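Long-range contact in tyrosyl-tRNA synthetase (Archaeoglobus fulgidus, PDB 2CYB), which probably catalyses the ATP-dependent attachment of tyrosine to tRNA(Tyr), passing through a tyrosyl-adenylate intermediate: residues A[5-13]-A[54-64]. Sequence-based numbering, arbitrary orientation.
Sequences EKLRLITRN and QKLMDLQEAGF
An antiparallel helix pair fastens the N-terminal helix to the Rossmann fold of this class I synthetase: Lys6, Leu9 and Ile10 pack on Asp58, Leu59, Glu61 and Ala62 of the helix that begins within the HIGH region and the turn after it. The axes of 5-11 and 54-61 approach to 8.7 Å at 169°. Ala62, the first residue after the helix, has a CB small enough to let Ile10 CG1 in to 3.9 Å and takes the aliphatic run of Lys6 alongside. Beyond it, Ile10 CD1 reaches Phe64 CE1 at 3.4 Å, while Leu59 CD2 lies over the centre of the Phe64 ring. Gly63, with its positive phi, closes the helix in a Schellman motif and lets the chain turn to bring Phe64 back here. With CG anti to the backbone N (chi1 172°), Leu9 reaches across to the other helix: CD2 touches Glu61 CD and Asp58 O, while CD1 lies over one face of the Arg12 guanidinium, toward its rim.

The other end is polar. Lys55 is long enough, bent at chi2 and chi3, to carry NZ beside the last turn of the N-terminal helix, where it bonds Ile10 O at 2.8 Å from above the carbonyl plane, and Arg12 O, in the loop beyond, at 2.6 Å on a lone pair. Lys55 NZ also forms a salt bridge with Asp58 OD1 at 2.9 Å. Arg12 NH1 meets Asp58 OD2 at 3.1 Å, a salt bridge whose hydrogen bond is weak, the guanidinium and carboxylate planes being 72° apart; a water joins Arg12 NE to Asp58 OD1. Were Lys55 replaced by alanine, the Ile10 and Arg12 carbonyls would probably lose this donor and Asp58 one of its two cationic mates. The ammonium thus serves carbonyls near a helix C-terminus, whose dipole should favour its positive charge, while one carboxylate shared between lysine and arginine probably offsets part of the positive charge.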
loop_
_atom_site.group_PDB
_atom_site.type_symbol
_atom_site.label_atom_id
_atom_site.label_comp_id
_atom_site.label_asym_id
_atom_site.label_seq_id
_atom_site.Cartn_x
_atom_site.Cartn_y
_atom_site.Cartn_z
ATOM N N GLU A 5 -34.026 -23.764 -11.218
ATOM C CA GLU A 5 -33.592 -24.585 -10.096
ATOM C C GLU A 5 -32.148 -24.324 -9.673
ATOM O O GLU A 5 -31.801 -24.478 -8.499
ATOM C CB GLU A 5 -33.789 -26.066 -10.421
ATOM C CG GLU A 5 -33.011 -26.560 -11.618
ATOM C CD GLU A 5 -33.600 -27.833 -12.197
ATOM O OE1 GLU A 5 -33.804 -28.799 -11.433
ATOM O OE2 GLU A 5 -33.860 -27.865 -13.418
ATOM N N LYS A 6 -31.300 -23.930 -10.614
ATOM C CA LYS A 6 -29.919 -23.650 -10.252
ATOM C C LYS A 6 -29.851 -22.306 -9.552
ATOM O O LYS A 6 -29.036 -22.098 -8.656
ATOM C CB LYS A 6 -29.022 -23.681 -11.492
ATOM C CG LYS A 6 -28.910 -25.081 -12.067
ATOM C CD LYS A 6 -28.654 -26.085 -10.941
ATOM C CE LYS A 6 -28.956 -27.512 -11.345
ATOM N NZ LYS A 6 -28.787 -28.416 -10.175
ATOM N N LEU A 7 -30.740 -21.406 -9.950
ATOM C CA LEU A 7 -30.806 -20.085 -9.355
ATOM C C LEU A 7 -31.263 -20.240 -7.900
ATOM O O LEU A 7 -30.762 -19.560 -7.005
ATOM C CB LEU A 7 -31.790 -19.226 -10.150
ATOM C CG LEU A 7 -31.497 -17.739 -10.369
ATOM C CD1 LEU A 7 -30.047 -17.537 -10.785
ATOM C CD2 LEU A 7 -32.439 -17.202 -11.444
ATOM N N ARG A 8 -32.206 -21.151 -7.667
ATOM C CA ARG A 8 -32.724 -21.396 -6.321
ATOM C C ARG A 8 -31.624 -21.946 -5.419
ATOM O O ARG A 8 -31.476 -21.527 -4.270
ATOM C CB ARG A 8 -33.883 -22.400 -6.369
ATOM C CG ARG A 8 -35.044 -21.982 -7.259
ATOM C CD ARG A 8 -35.971 -20.983 -6.579
ATOM N NE ARG A 8 -36.853 -21.625 -5.604
ATOM C CZ ARG A 8 -37.775 -22.536 -5.909
ATOM N NH1 ARG A 8 -37.943 -22.920 -7.168
ATOM N NH2 ARG A 8 -38.533 -23.062 -4.955
ATOM N N LEU A 9 -30.858 -22.892 -5.953
ATOM C CA LEU A 9 -29.768 -23.522 -5.220
ATOM C C LEU A 9 -28.632 -22.535 -4.943
ATOM O O LEU A 9 -28.092 -22.484 -3.830
ATOM C CB LEU A 9 -29.235 -24.715 -6.020
ATOM C CG LEU A 9 -27.959 -25.400 -5.525
ATOM C CD1 LEU A 9 -28.148 -25.910 -4.101
ATOM C CD2 LEU A 9 -27.608 -26.540 -6.465
ATOM N N ILE A 10 -28.280 -21.751 -5.957
ATOM C CA ILE A 10 -27.207 -20.771 -5.826
ATOM C C ILE A 10 -27.530 -19.734 -4.767
ATOM O O ILE A 10 -26.679 -19.374 -3.957
ATOM C CB ILE A 10 -26.939 -20.028 -7.165
ATOM C CG1 ILE A 10 -26.332 -20.988 -8.189
ATOM C CG2 ILE A 10 -25.986 -18.858 -6.930
ATOM C CD1 ILE A 10 -26.157 -20.385 -9.562
ATOM N N THR A 11 -28.766 -19.262 -4.755
ATOM C CA THR A 11 -29.134 -18.235 -3.797
ATOM C C THR A 11 -29.596 -18.752 -2.449
ATOM O O THR A 11 -29.880 -17.958 -1.552
ATOM C CB THR A 11 -30.217 -17.327 -4.371
ATOM O OG1 THR A 11 -31.356 -18.114 -4.734
ATOM C CG2 THR A 11 -29.697 -16.613 -5.600
ATOM N N ARG A 12 -29.671 -20.070 -2.301
ATOM C CA ARG A 12 -30.109 -20.657 -1.036
ATOM C C ARG A 12 -29.195 -20.202 0.092
ATOM O O ARG A 12 -27.966 -20.309 -0.004
ATOM C CB ARG A 12 -30.091 -22.187 -1.104
ATOM C CG ARG A 12 -30.533 -22.867 0.201
ATOM C CD ARG A 12 -30.588 -24.388 0.057
ATOM N NE ARG A 12 -29.267 -24.989 -0.116
ATOM C CZ ARG A 12 -29.063 -26.259 -0.454
ATOM N NH1 ARG A 12 -27.827 -26.732 -0.588
ATOM N NH2 ARG A 12 -30.098 -27.061 -0.670
ATOM N N ASN A 13 -29.808 -19.691 1.152
ATOM C CA ASN A 13 -29.080 -19.224 2.317
ATOM C C ASN A 13 -28.139 -18.059 2.048
ATOM O O ASN A 13 -27.239 -17.788 2.839
ATOM C CB ASN A 13 -28.306 -20.379 2.949
ATOM C CG ASN A 13 -29.223 -21.373 3.651
ATOM O OD1 ASN A 13 -30.330 -21.022 4.060
ATOM N ND2 ASN A 13 -28.759 -22.602 3.804
ATOM N N GLN A 54 -19.882 -24.424 1.951
ATOM C CA GLN A 54 -21.138 -25.039 1.528
ATOM C C GLN A 54 -21.691 -24.321 0.305
ATOM O O GLN A 54 -22.230 -24.956 -0.599
ATOM C CB GLN A 54 -22.169 -25.011 2.669
ATOM C CG GLN A 54 -23.560 -25.547 2.283
ATOM C CD GLN A 54 -23.551 -27.018 1.900
ATOM O OE1 GLN A 54 -24.064 -27.399 0.847
ATOM N NE2 GLN A 54 -22.979 -27.852 2.758
ATOM N N LYS A 55 -21.545 -22.999 0.262
ATOM C CA LYS A 55 -22.039 -22.246 -0.879
ATOM C C LYS A 55 -21.241 -22.610 -2.131
ATOM O O LYS A 55 -21.798 -22.682 -3.226
ATOM C CB LYS A 55 -21.972 -20.741 -0.603
ATOM C CG LYS A 55 -22.505 -19.872 -1.734
ATOM C CD LYS A 55 -23.843 -20.384 -2.277
ATOM C CE LYS A 55 -24.935 -20.423 -1.214
ATOM N NZ LYS A 55 -26.195 -21.055 -1.729
ATOM N N LEU A 56 -19.940 -22.851 -1.975
ATOM C CA LEU A 56 -19.125 -23.240 -3.122
ATOM C C LEU A 56 -19.582 -24.604 -3.639
ATOM O O LEU A 56 -19.586 -24.839 -4.846
ATOM C CB LEU A 56 -17.635 -23.287 -2.756
ATOM C CG LEU A 56 -16.920 -21.932 -2.642
ATOM C CD1 LEU A 56 -15.455 -22.154 -2.306
ATOM C CD2 LEU A 56 -17.043 -21.162 -3.955
ATOM N N MET A 57 -19.967 -25.499 -2.731
ATOM C CA MET A 57 -20.441 -26.823 -3.134
ATOM C C MET A 57 -21.784 -26.691 -3.844
ATOM O O MET A 57 -22.073 -27.437 -4.776
ATOM C CB MET A 57 -20.558 -27.759 -1.926
ATOM C CG MET A 57 -19.209 -28.180 -1.361
ATOM S SD MET A 57 -19.311 -29.420 -0.052
ATOM C CE MET A 57 -19.188 -30.914 -1.011
ATOM N N ASP A 58 -22.606 -25.743 -3.405
ATOM C CA ASP A 58 -23.891 -25.508 -4.057
ATOM C C ASP A 58 -23.588 -25.063 -5.489
ATOM O O ASP A 58 -24.150 -25.585 -6.445
ATOM C CB ASP A 58 -24.674 -24.378 -3.369
ATOM C CG ASP A 58 -25.156 -24.741 -1.968
ATOM O OD1 ASP A 58 -25.673 -23.835 -1.269
ATOM O OD2 ASP A 58 -25.032 -25.917 -1.570
ATOM N N LEU A 59 -22.689 -24.091 -5.624
ATOM C CA LEU A 59 -22.316 -23.550 -6.933
ATOM C C LEU A 59 -21.736 -24.591 -7.878
ATOM O O LEU A 59 -22.043 -24.597 -9.075
ATOM C CB LEU A 59 -21.323 -22.391 -6.757
ATOM C CG LEU A 59 -21.964 -21.070 -6.326
ATOM C CD1 LEU A 59 -20.935 -20.165 -5.648
ATOM C CD2 LEU A 59 -22.571 -20.392 -7.540
ATOM N N GLN A 60 -20.891 -25.465 -7.346
ATOM C CA GLN A 60 -20.282 -26.520 -8.147
ATOM C C GLN A 60 -21.384 -27.478 -8.618
ATOM O O GLN A 60 -21.343 -28.000 -9.736
ATOM C CB GLN A 60 -19.236 -27.255 -7.304
ATOM C CG GLN A 60 -18.336 -28.213 -8.066
ATOM C CD GLN A 60 -19.040 -29.500 -8.437
ATOM O OE1 GLN A 60 -19.622 -30.163 -7.581
ATOM N NE2 GLN A 60 -18.985 -29.864 -9.715
ATOM N N GLU A 61 -22.379 -27.690 -7.763
ATOM C CA GLU A 61 -23.494 -28.569 -8.097
ATOM C C GLU A 61 -24.358 -27.918 -9.169
ATOM O O GLU A 61 -25.025 -28.606 -9.943
ATOM C CB GLU A 61 -24.344 -28.852 -6.854
ATOM C CG GLU A 61 -25.552 -29.725 -7.124
ATOM C CD GLU A 61 -26.354 -30.018 -5.871
ATOM O OE1 GLU A 61 -27.403 -30.691 -5.982
ATOM O OE2 GLU A 61 -25.937 -29.577 -4.778
ATOM N N ALA A 62 -24.346 -26.589 -9.208
ATOM C CA ALA A 62 -25.122 -25.845 -10.188
ATOM C C ALA A 62 -24.343 -25.615 -11.485
ATOM O O ALA A 62 -24.772 -24.841 -12.335
ATOM C CB ALA A 62 -25.571 -24.512 -9.602
ATOM N N GLY A 63 -23.190 -26.265 -11.620
ATOM C CA GLY A 63 -22.417 -26.127 -12.845
ATOM C C GLY A 63 -21.253 -25.151 -12.903
ATOM O O GLY A 63 -20.586 -25.060 -13.935
ATOM N N PHE A 64 -21.001 -24.421 -11.819
ATOM C CA PHE A 64 -19.902 -23.455 -11.787
ATOM C C PHE A 64 -18.538 -24.107 -11.645
ATOM O O PHE A 64 -18.417 -25.215 -11.116
ATOM C CB PHE A 64 -20.047 -22.489 -10.604
ATOM C CG PHE A 64 -20.950 -21.327 -10.858
ATOM C CD1 PHE A 64 -22.311 -21.511 -11.062
ATOM C CD2 PHE A 64 -20.441 -20.029 -10.853
ATOM C CE1 PHE A 64 -23.154 -20.422 -11.256
ATOM C CE2 PHE A 64 -21.274 -18.932 -11.045
ATOM C CZ PHE A 64 -22.638 -19.129 -11.247
HETATM O O HOH W 1 -26.812 -23.780 1.070
#